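Local coordinates for putative lipoprotein (Bacteroides fragilis, PDB 3NQI) that is of unknown function but, as a putative lipoprotein, is probably tethered to the bacterial membrane by a lipid and may itself bind lipids, at residues 11-16 / 49-54; 153-158 / 167-172; 128-133 / 146-151. All blocks are in the same frame, centred on the assembly; numbering follows the deposited sequence.

Contact 1. Residues 11-16 / 49-54; sequences QWAGVV and MAYIYC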
loop_
_atom_site.group_PDB
_atom_site.type_symbol
_atom_site.label_atom_id
_atom_site.label_comp_id
_atom_site.label_asym_id
_atom_site.label_seq_id
_atom_site.Cartn_x
_atom_site.Cartn_y
_atom_site.Cartn_z
ATOM N N GLN A 11 18.670 11.392 9.397
ATOM C CA GLN A 11 18.022 10.100 9.212
ATOM C C GLN A 11 16.647 10.282 8.573
ATOM O O GLN A 11 16.044 11.328 8.717
ATOM C CB GLN A 11 17.866 9.391 10.560
ATOM C CG GLN A 11 19.176 8.993 11.225
ATOM C CD GLN A 11 18.975 8.099 12.444
ATOM O OE1 GLN A 11 17.856 7.859 12.877
ATOM N NE2 GLN A 11 20.069 7.601 12.993
ATOM N N TRP A 12 16.155 9.265 7.863
ATOM C CA TRP A 12 14.857 9.341 7.202
ATOM C C TRP A 12 14.281 7.931 7.046
ATOM O O TRP A 12 15.031 6.984 6.893
ATOM C CB TRP A 12 15.016 9.999 5.825
ATOM C CG TRP A 12 13.726 10.137 5.058
ATOM C CD1 TRP A 12 12.782 11.100 5.244
ATOM C CD2 TRP A 12 13.245 9.306 3.979
ATOM N NE1 TRP A 12 11.735 10.911 4.374
ATOM C CE2 TRP A 12 11.997 9.829 3.579
ATOM C CE3 TRP A 12 13.744 8.183 3.316
ATOM C CZ2 TRP A 12 11.246 9.275 2.545
ATOM C CZ3 TRP A 12 12.985 7.618 2.292
ATOM C CH2 TRP A 12 11.752 8.170 1.917
ATOM N N ALA A 13 12.968 7.789 7.176
ATOM C CA ALA A 13 12.300 6.536 6.796
ATOM C C ALA A 13 11.198 6.958 5.891
ATOM O O ALA A 13 10.703 8.087 6.025
ATOM C CB ALA A 13 11.770 5.808 8.000
ATOM N N GLY A 14 10.802 6.092 4.971
ATOM C CA GLY A 14 9.705 6.419 4.094
ATOM C C GLY A 14 9.613 5.459 2.916
ATOM O O GLY A 14 10.467 4.600 2.720
ATOM N N VAL A 15 8.615 5.729 2.100
ATOM C CA VAL A 15 8.240 4.909 0.965
ATOM C C VAL A 15 9.062 5.404 -0.221
ATOM O O VAL A 15 9.174 6.589 -0.451
ATOM C CB VAL A 15 6.739 5.052 0.714
ATOM C CG1 VAL A 15 6.366 4.427 -0.571
ATOM C CG2 VAL A 15 5.978 4.426 1.913
ATOM N N VAL A 16 9.604 4.472 -0.986
ATOM C CA VAL A 16 10.435 4.792 -2.143
ATOM C C VAL A 16 10.187 3.816 -3.260
ATOM O O VAL A 16 9.773 2.722 -3.038
ATOM C CB VAL A 16 11.964 4.709 -1.821
ATOM C CG1 VAL A 16 12.351 5.725 -0.820
ATOM C CG2 VAL A 16 12.386 3.260 -1.384
HETATM N N MSE A 49 8.323 -1.417 -5.167
HETATM C CA MSE A 49 8.271 -0.335 -4.181
HETATM C C MSE A 49 8.715 -0.804 -2.789
HETATM O O MSE A 49 8.533 -1.930 -2.465
HETATM C CB MSE A 49 6.833 0.187 -4.068
HETATM C CG MSE A 49 6.246 0.821 -5.317
HETATM SE SE MSE A 49 6.891 2.675 -5.530
HETATM C CE MSE A 49 6.745 3.748 -3.771
ATOM N N ALA A 50 9.249 0.084 -1.930
ATOM C CA ALA A 50 9.810 -0.339 -0.643
ATOM C C ALA A 50 9.633 0.704 0.438
ATOM O O ALA A 50 9.316 1.817 0.124
ATOM C CB ALA A 50 11.387 -0.655 -0.772
ATOM N N TYR A 51 9.719 0.282 1.685
ATOM C CA TYR A 51 9.898 1.172 2.833
ATOM C C TYR A 51 11.362 1.050 3.319
ATOM O O TYR A 51 11.847 -0.050 3.618
ATOM C CB TYR A 51 8.919 0.786 3.939
ATOM C CG TYR A 51 8.994 1.669 5.150
ATOM C CD1 TYR A 51 8.369 2.899 5.166
ATOM C CD2 TYR A 51 9.698 1.261 6.294
ATOM C CE1 TYR A 51 8.424 3.734 6.297
ATOM C CE2 TYR A 51 9.748 2.080 7.430
ATOM C CZ TYR A 51 9.100 3.302 7.416
ATOM O OH TYR A 51 9.164 4.129 8.509
ATOM N N ILE A 52 12.075 2.159 3.404
ATOM C CA ILE A 52 13.452 2.131 3.891
ATOM C C ILE A 52 13.614 3.051 5.075
ATOM O O ILE A 52 12.822 3.957 5.262
ATOM C CB ILE A 52 14.498 2.496 2.801
ATOM C CG1 ILE A 52 14.361 3.928 2.293
ATOM C CG2 ILE A 52 14.437 1.461 1.617
ATOM C CD1 ILE A 52 15.463 4.268 1.244
ATOM N N TYR A 53 14.648 2.768 5.841
ATOM C CA TYR A 53 15.075 3.525 6.966
ATOM C C TYR A 53 16.557 3.797 6.704
ATOM O O TYR A 53 17.368 2.880 6.556
ATOM C CB TYR A 53 14.786 2.704 8.239
ATOM C CG TYR A 53 15.341 3.323 9.482
ATOM C CD1 TYR A 53 15.446 4.709 9.600
ATOM C CD2 TYR A 53 15.808 2.534 10.539
ATOM C CE1 TYR A 53 15.971 5.285 10.711
ATOM C CE2 TYR A 53 16.350 3.119 11.680
ATOM C CZ TYR A 53 16.430 4.497 11.745
ATOM O OH TYR A 53 16.953 5.136 12.837
ATOM N N CYS A 54 16.923 5.062 6.624
ATOM C CA CYS A 54 18.236 5.384 6.154
ATOM C C CYS A 54 18.854 6.630 6.791
ATOM O O CYS A 54 18.194 7.404 7.522
ATOM C CB CYS A 54 18.211 5.523 4.621
ATOM S SG CYS A 54 17.422 7.044 3.986
#
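Cys54 meets the indole of Trp12 at its edge in a sulfur-aromatic contact, SG lying near the ring plane 3.9 Å from CE3 of Trp12; CG1 of Val16 also lies in the plane, farther round the rim. One face of the indole is laid over the backbone of its own strand, N of Gly14 standing 3.7 Å above the ring plane, where a glycine lets the flat ring come down on the main chain. CG1 of Ile52 approaches CZ3 of Trp12 obliquely. On the other side of the sheet, Tyr51 reaches across with CG anti to the backbone N (chi1 -178°), which carries its ring past Gly14 to CB of Ala13, 3.7 Å from CZ of Tyr51. Tyr53 gives its OH to OE1 of Gln11 at 2.9 Å, but the donor stands well above the amide plane and Gln11 is poorly ordered, so this bond is probably a loose one. Beneath the side chains, 11-16 and 49-54 run antiparallel, with six backbone hydrogen bonds in the pairs Trp12/Cys54, Gly14/Ile52 and Val16/Ala50. The branched residues pack CG1 of Val16 to CD1 of Ile52 at 4.0 Å. They face Phe27 of strand 24-28 and Ile71 and Leu73 of strand 68-73, inside a five-stranded barrel whose pairing order matches an OB fold, while the selenomethionine Met49, Val15 and Tyr51 rest on Ile80 of strand 78-87.

Contact 2. Residues 153-158 / 167-172; sequences VCYTDD and KLYLRY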
loop_
_atom_site.group_PDB
_atom_site.type_symbol
_atom_site.label_atom_id
_atom_site.label_comp_id
_atom_site.label_asym_id
_atom_site.label_seq_id
_atom_site.Cartn_x
_atom_site.Cartn_y
_atom_site.Cartn_z
ATOM N N VAL A 153 -9.553 -3.294 -5.615
ATOM C CA VAL A 153 -10.366 -3.750 -6.741
ATOM C C VAL A 153 -11.155 -2.565 -7.336
ATOM O O VAL A 153 -11.840 -1.813 -6.626
ATOM C CB VAL A 153 -11.298 -4.933 -6.335
ATOM C CG1 VAL A 153 -12.049 -5.581 -7.582
ATOM C CG2 VAL A 153 -10.508 -6.033 -5.538
ATOM N N CYS A 154 -11.012 -2.404 -8.636
ATOM C CA CYS A 154 -11.844 -1.531 -9.464
ATOM C C CYS A 154 -12.884 -2.393 -10.185
ATOM O O CYS A 154 -12.541 -3.309 -10.975
ATOM C CB CYS A 154 -10.981 -0.842 -10.489
ATOM S SG CYS A 154 -11.927 0.331 -11.474
ATOM N N TYR A 155 -14.154 -2.156 -9.888
ATOM C CA TYR A 155 -15.262 -2.857 -10.578
ATOM C C TYR A 155 -15.615 -2.032 -11.802
ATOM O O TYR A 155 -16.254 -0.992 -11.718
ATOM C CB TYR A 155 -16.484 -3.095 -9.670
ATOM C CG TYR A 155 -16.114 -3.970 -8.495
ATOM C CD1 TYR A 155 -15.887 -5.333 -8.661
ATOM C CD2 TYR A 155 -15.920 -3.425 -7.252
ATOM C CE1 TYR A 155 -15.508 -6.128 -7.598
ATOM C CE2 TYR A 155 -15.540 -4.199 -6.178
ATOM C CZ TYR A 155 -15.332 -5.540 -6.339
ATOM O OH TYR A 155 -14.903 -6.297 -5.279
ATOM N N THR A 156 -15.208 -2.505 -12.963
ATOM C CA THR A 156 -15.293 -1.642 -14.134
ATOM C C THR A 156 -16.718 -1.383 -14.663
ATOM O O THR A 156 -16.939 -0.357 -15.287
ATOM C CB THR A 156 -14.377 -2.154 -15.215
ATOM O OG1 THR A 156 -14.752 -3.498 -15.535
ATOM C CG2 THR A 156 -12.943 -2.090 -14.723
ATOM N N ASP A 157 -17.680 -2.268 -14.381
ATOM C CA ASP A 157 -19.092 -2.001 -14.723
ATOM C C ASP A 157 -19.601 -0.725 -14.069
ATOM O O ASP A 157 -20.519 -0.126 -14.562
ATOM C CB ASP A 157 -20.033 -3.140 -14.284
ATOM C CG ASP A 157 -19.946 -4.380 -15.191
ATOM O OD1 ASP A 157 -19.276 -4.317 -16.261
ATOM O OD2 ASP A 157 -20.547 -5.416 -14.822
ATOM N N ASP A 158 -19.011 -0.321 -12.960
ATOM C CA ASP A 158 -19.471 0.875 -12.260
ATOM C C ASP A 158 -18.980 2.174 -12.857
ATOM O O ASP A 158 -19.457 3.261 -12.454
ATOM C CB ASP A 158 -19.086 0.810 -10.782
ATOM C CG ASP A 158 -19.764 -0.355 -10.049
ATOM O OD1 ASP A 158 -20.749 -0.913 -10.593
ATOM O OD2 ASP A 158 -19.329 -0.704 -8.929
ATOM N N LYS A 167 -13.208 4.921 -8.109
ATOM C CA LYS A 167 -13.523 4.318 -6.815
ATOM C C LYS A 167 -12.889 2.932 -6.752
ATOM O O LYS A 167 -13.101 2.069 -7.657
ATOM C CB LYS A 167 -15.032 4.229 -6.614
ATOM C CG LYS A 167 -15.439 3.527 -5.281
ATOM C CD LYS A 167 -16.889 3.798 -4.792
ATOM C CE LYS A 167 -17.901 4.053 -5.890
ATOM N NZ LYS A 167 -19.211 4.422 -5.313
ATOM N N LEU A 168 -12.096 2.712 -5.716
ATOM C CA LEU A 168 -11.432 1.422 -5.500
ATOM C C LEU A 168 -11.850 0.792 -4.153
ATOM O O LEU A 168 -11.880 1.468 -3.140
ATOM C CB LEU A 168 -9.934 1.587 -5.548
ATOM C CG LEU A 168 -9.356 2.241 -6.818
ATOM C CD1 LEU A 168 -7.811 2.397 -6.623
ATOM C CD2 LEU A 168 -9.731 1.428 -8.049
ATOM N N TYR A 169 -12.198 -0.488 -4.156
ATOM C CA TYR A 169 -12.555 -1.174 -2.919
ATOM C C TYR A 169 -11.329 -1.882 -2.341
ATOM O O TYR A 169 -10.650 -2.571 -3.064
ATOM C CB TYR A 169 -13.668 -2.186 -3.170
ATOM C CG TYR A 169 -14.979 -1.499 -3.363
ATOM C CD1 TYR A 169 -15.304 -0.899 -4.572
ATOM C CD2 TYR A 169 -15.905 -1.409 -2.299
ATOM C CE1 TYR A 169 -16.503 -0.242 -4.715
ATOM C CE2 TYR A 169 -17.095 -0.745 -2.444
ATOM C CZ TYR A 169 -17.383 -0.164 -3.651
ATOM O OH TYR A 169 -18.588 0.478 -3.823
ATOM N N LEU A 170 -11.010 -1.649 -1.067
ATOM C CA LEU A 170 -9.999 -2.499 -0.373
ATOM C C LEU A 170 -10.619 -3.808 0.020
ATOM O O LEU A 170 -11.589 -3.825 0.813
ATOM C CB LEU A 170 -9.493 -1.847 0.880
ATOM C CG LEU A 170 -8.481 -2.646 1.720
ATOM C CD1 LEU A 170 -7.244 -2.932 0.865
ATOM C CD2 LEU A 170 -8.084 -1.800 2.923
ATOM N N ARG A 171 -10.131 -4.898 -0.579
ATOM C CA ARG A 171 -10.544 -6.202 -0.179
ATOM C C ARG A 171 -9.426 -6.874 0.654
ATOM O O ARG A 171 -8.322 -7.151 0.166
ATOM C CB ARG A 171 -10.988 -7.055 -1.388
ATOM C CG ARG A 171 -12.052 -6.412 -2.265
ATOM C CD ARG A 171 -13.347 -6.042 -1.494
ATOM N NE ARG A 171 -14.493 -5.932 -2.391
ATOM C CZ ARG A 171 -15.687 -5.437 -2.070
ATOM N NH1 ARG A 171 -15.948 -4.979 -0.853
ATOM N NH2 ARG A 171 -16.649 -5.415 -2.986
ATOM N N TYR A 172 -9.726 -7.112 1.929
ATOM C CA TYR A 172 -8.748 -7.590 2.920
ATOM C C TYR A 172 -9.112 -8.981 3.308
ATOM O O TYR A 172 -10.199 -9.231 3.858
ATOM C CB TYR A 172 -8.772 -6.679 4.131
ATOM C CG TYR A 172 -7.959 -7.066 5.331
ATOM C CD1 TYR A 172 -6.805 -7.869 5.228
ATOM C CD2 TYR A 172 -8.316 -6.595 6.598
ATOM C CE1 TYR A 172 -6.076 -8.232 6.348
ATOM C CE2 TYR A 172 -7.560 -6.897 7.742
ATOM C CZ TYR A 172 -6.423 -7.715 7.620
ATOM O OH TYR A 172 -5.665 -8.075 8.692
HETATM O O HOH W 1 -14.949 0.158 -8.055
#
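Arg171 grips the hydroxyl of Tyr155 side-on, with two nitrogens on one oxygen: NE lies 2.9 Å and NH2 3.0 Å from OH of Tyr155, which sits in the guanidinium plane. A bend in the arginine chain (chi2 -58°) turns CD and the guanidinium toward OH of Tyr155. CG of Arg171 packs against CG2 of Val153 at 3.6 Å. The Tyr155 ring also turns an edge toward the face of Tyr169 in an offset edge-to-face pair, centroids 5.6 Å apart and planes at 60°; CB of Tyr169 in turn lies over one face of the guanidinium. Tyrosine suits position 155 because one side chain offers an aromatic edge and a hydroxyl that accepts from Arg171 while also bonding to Asp95. Behind this cluster, Val153 and Tyr169 form an antiparallel hydrogen-bonded pair, the N of Tyr169 reaching O of Val153 at 2.8 Å. Past it the strands of this beta hairpin part, and a water fills in, accepting from N of Tyr155 at 3.1 Å and donating to O of Lys167 at 2.7 Å. Farther along the hairpin, Asp163 and Ile165 hold a cadmium ion. On the opposite side of the sheet the chemistry is apolar: CB of Cys154 touches CD2 of Leu168, and Leu168 continues onto Ile124 and Ile215. Asp95 completes the polar cluster, its OD1 bonded to OH of Tyr155. Bonded by two N-H groups of a cation, that hydroxyl is probably a stronger donor; it bridges cationic and acidic side chains, whose charges would probably offset each other.

Contact 3. Residues 128-133 / 146-151; sequences VLYRVK and AKHTFT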
loop_
_atom_site.group_PDB
_atom_site.type_symbol
_atom_site.label_atom_id
_atom_site.label_comp_id
_atom_site.label_asym_id
_atom_site.label_seq_id
_atom_site.Cartn_x
_atom_site.Cartn_y
_atom_site.Cartn_z
ATOM N N VAL A 128 -1.761 0.815 6.317
ATOM C CA VAL A 128 -2.734 -0.026 6.941
ATOM C C VAL A 128 -2.396 -0.254 8.450
ATOM O O VAL A 128 -1.258 -0.590 8.795
ATOM C CB VAL A 128 -2.923 -1.389 6.190
ATOM C CG1 VAL A 128 -4.191 -2.014 6.716
ATOM C CG2 VAL A 128 -3.029 -1.145 4.707
ATOM N N LEU A 129 -3.366 0.021 9.327
ATOM C CA LEU A 129 -3.328 -0.336 10.778
ATOM C C LEU A 129 -4.284 -1.536 10.937
ATOM O O LEU A 129 -5.479 -1.475 10.622
ATOM C CB LEU A 129 -3.682 0.853 11.661
ATOM C CG LEU A 129 -3.301 0.951 13.153
ATOM C CD1 LEU A 129 -1.804 0.864 13.372
ATOM C CD2 LEU A 129 -3.831 2.263 13.708
ATOM N N TYR A 130 -3.722 -2.660 11.354
ATOM C CA TYR A 130 -4.479 -3.884 11.409
ATOM C C TYR A 130 -4.050 -4.826 12.547
ATOM O O TYR A 130 -3.127 -4.537 13.279
ATOM C CB TYR A 130 -4.421 -4.544 10.060
ATOM C CG TYR A 130 -3.076 -5.020 9.570
ATOM C CD1 TYR A 130 -2.131 -4.141 9.081
ATOM C CD2 TYR A 130 -2.761 -6.375 9.551
ATOM C CE1 TYR A 130 -0.849 -4.576 8.654
ATOM C CE2 TYR A 130 -1.506 -6.827 9.090
ATOM C CZ TYR A 130 -0.572 -5.931 8.625
ATOM O OH TYR A 130 0.628 -6.371 8.183
ATOM N N ARG A 131 -4.746 -5.943 12.704
ATOM C CA ARG A 131 -4.522 -6.821 13.851
ATOM C C ARG A 131 -3.952 -8.145 13.405
ATOM O O ARG A 131 -4.498 -8.771 12.508
ATOM C CB ARG A 131 -5.850 -7.070 14.584
ATOM C CG ARG A 131 -6.358 -5.862 15.395
ATOM C CD ARG A 131 -7.848 -5.983 15.765
ATOM N NE ARG A 131 -8.614 -5.591 14.608
ATOM C CZ ARG A 131 -9.282 -4.453 14.463
ATOM N NH1 ARG A 131 -9.391 -3.575 15.462
ATOM N NH2 ARG A 131 -9.862 -4.220 13.283
ATOM N N VAL A 132 -2.865 -8.580 14.039
ATOM C CA VAL A 132 -2.273 -9.879 13.766
ATOM C C VAL A 132 -2.307 -10.825 14.982
ATOM O O VAL A 132 -2.610 -10.428 16.121
ATOM C CB VAL A 132 -0.827 -9.714 13.225
ATOM C CG1 VAL A 132 -0.850 -8.884 11.875
ATOM C CG2 VAL A 132 0.103 -9.054 14.240
ATOM N N LYS A 133 -1.991 -12.097 14.728
ATOM C CA LYS A 133 -1.857 -13.077 15.793
ATOM C C LYS A 133 -0.576 -12.781 16.568
ATOM O O LYS A 133 0.411 -12.380 15.989
ATOM C CB LYS A 133 -1.789 -14.465 15.191
ATOM C CG LYS A 133 -1.665 -15.612 16.187
ATOM C CD LYS A 133 -1.703 -16.951 15.440
ATOM C CE LYS A 133 -1.648 -18.126 16.399
ATOM N NZ LYS A 133 -1.651 -19.373 15.621
ATOM N N ALA A 146 2.398 -12.916 6.085
ATOM C CA ALA A 146 2.040 -13.436 4.751
ATOM C C ALA A 146 0.580 -13.845 4.611
ATOM O O ALA A 146 0.122 -14.038 3.516
ATOM C CB ALA A 146 2.899 -14.635 4.390
ATOM N N LYS A 147 -0.123 -14.081 5.714
ATOM C CA LYS A 147 -1.538 -14.404 5.653
ATOM C C LYS A 147 -2.450 -13.227 5.272
ATOM O O LYS A 147 -3.614 -13.435 4.994
ATOM C CB LYS A 147 -2.006 -14.943 6.998
ATOM C CG LYS A 147 -1.476 -16.337 7.327
ATOM C CD LYS A 147 -2.052 -16.887 8.648
ATOM C CE LYS A 147 -1.696 -18.364 8.848
ATOM N NZ LYS A 147 -2.509 -19.390 8.070
ATOM N N HIS A 148 -1.966 -11.994 5.400
ATOM C CA HIS A 148 -2.784 -10.833 5.194
ATOM C C HIS A 148 -2.571 -10.261 3.814
ATOM O O HIS A 148 -1.467 -9.822 3.506
ATOM C CB HIS A 148 -2.382 -9.766 6.223
ATOM C CG HIS A 148 -2.570 -10.218 7.643
ATOM N ND1 HIS A 148 -3.706 -9.925 8.377
ATOM C CD2 HIS A 148 -1.800 -11.005 8.438
ATOM C CE1 HIS A 148 -3.616 -10.498 9.569
ATOM N NE2 HIS A 148 -2.482 -11.184 9.621
ATOM N N THR A 149 -3.623 -10.189 3.038
ATOM C CA THR A 149 -3.534 -9.609 1.690
ATOM C C THR A 149 -4.537 -8.496 1.557
ATOM O O THR A 149 -5.717 -8.642 1.963
ATOM C CB THR A 149 -3.719 -10.658 0.569
ATOM O OG1 THR A 149 -4.975 -11.254 0.689
ATOM C CG2 THR A 149 -2.604 -11.759 0.585
ATOM N N PHE A 150 -4.041 -7.369 1.050
ATOM C CA PHE A 150 -4.787 -6.145 0.889
ATOM C C PHE A 150 -4.835 -5.861 -0.605
ATOM O O PHE A 150 -3.840 -5.360 -1.197
ATOM C CB PHE A 150 -4.095 -4.991 1.643
ATOM C CG PHE A 150 -3.889 -5.265 3.094
ATOM C CD1 PHE A 150 -4.909 -5.005 3.992
ATOM C CD2 PHE A 150 -2.702 -5.860 3.538
ATOM C CE1 PHE A 150 -4.735 -5.280 5.343
ATOM C CE2 PHE A 150 -2.486 -6.107 4.881
ATOM C CZ PHE A 150 -3.507 -5.809 5.798
ATOM N N THR A 151 -5.958 -6.205 -1.223
ATOM C CA THR A 151 -6.112 -6.053 -2.662
ATOM C C THR A 151 -7.041 -4.913 -2.995
ATOM O O THR A 151 -8.181 -4.863 -2.451
ATOM C CB THR A 151 -6.699 -7.336 -3.231
ATOM O OG1 THR A 151 -5.815 -8.385 -2.939
ATOM C CG2 THR A 151 -6.921 -7.272 -4.772
#
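His148, packed against Tyr130 and Val132, shares one carboxylate oxygen with the loop after strand 123-132: OE2 of Glu144, on helix 138-145 between the two strands in the chain, is bound both by NE2 of His148 and by the backbone N of Lys133. The imidazole belongs to an aromatic cluster with Tyr130 and Phe150 that fills the space between two strands layered face to face, their axes 10.4 Å apart, too far for backbone pairing. Both ring nitrogens are satisfied, since ND1 bonds to OH of Tyr172, and this fixes the rotation of the ring; histidine suits a buried place that needs a flat group with a polar atom at either end. Tyr130 stands at the centre. Its CG lies between the backbone N and the carbonyl carbon (chi1 65°), which stands the ring up from its strand to take neighbours. Phe150 drives its edge into one face, with CZ of Phe150 3.7 Å above the centre of the Tyr130 ring and the planes at 71°, a T-shaped arrangement. The imidazole meets the tyrosine obliquely, CE2 of Tyr130 coming over a face of the His148 ring, 3.8 Å from CG of His148. The hydroxyl of Tyr130 passes out to OG of Ser190 on strand 186-195, so its one polar atom has a partner. Valines, compact and branched, close the two ends: CG1 of Val128 lies against CE1 of Phe150 at 3.6 Å, and CG1 of Val132 touches NE2 of His148, also at 3.6 Å.

Overall arrangement
Contact 1 stands apart in the N-terminal barrel, its centre about 28 Å from that of contact 2 and about 20 Å from that of contact 3. Contacts 2 and 3 share strand 148-155 and touch directly: N of Arg171 lies 2.7 Å from O of Thr151, and the Tyr172 ring stacks on Phe150. Contact 3 is the most buried and rests almost wholly on side chains between layers, its polar atoms answered from outside the pair. Contacts 1 and 2 are partly exposed and join neighbouring strands through their backbones, extensively in contact 1 but through a single bridge in contact 2, where a charged cluster and a water take over.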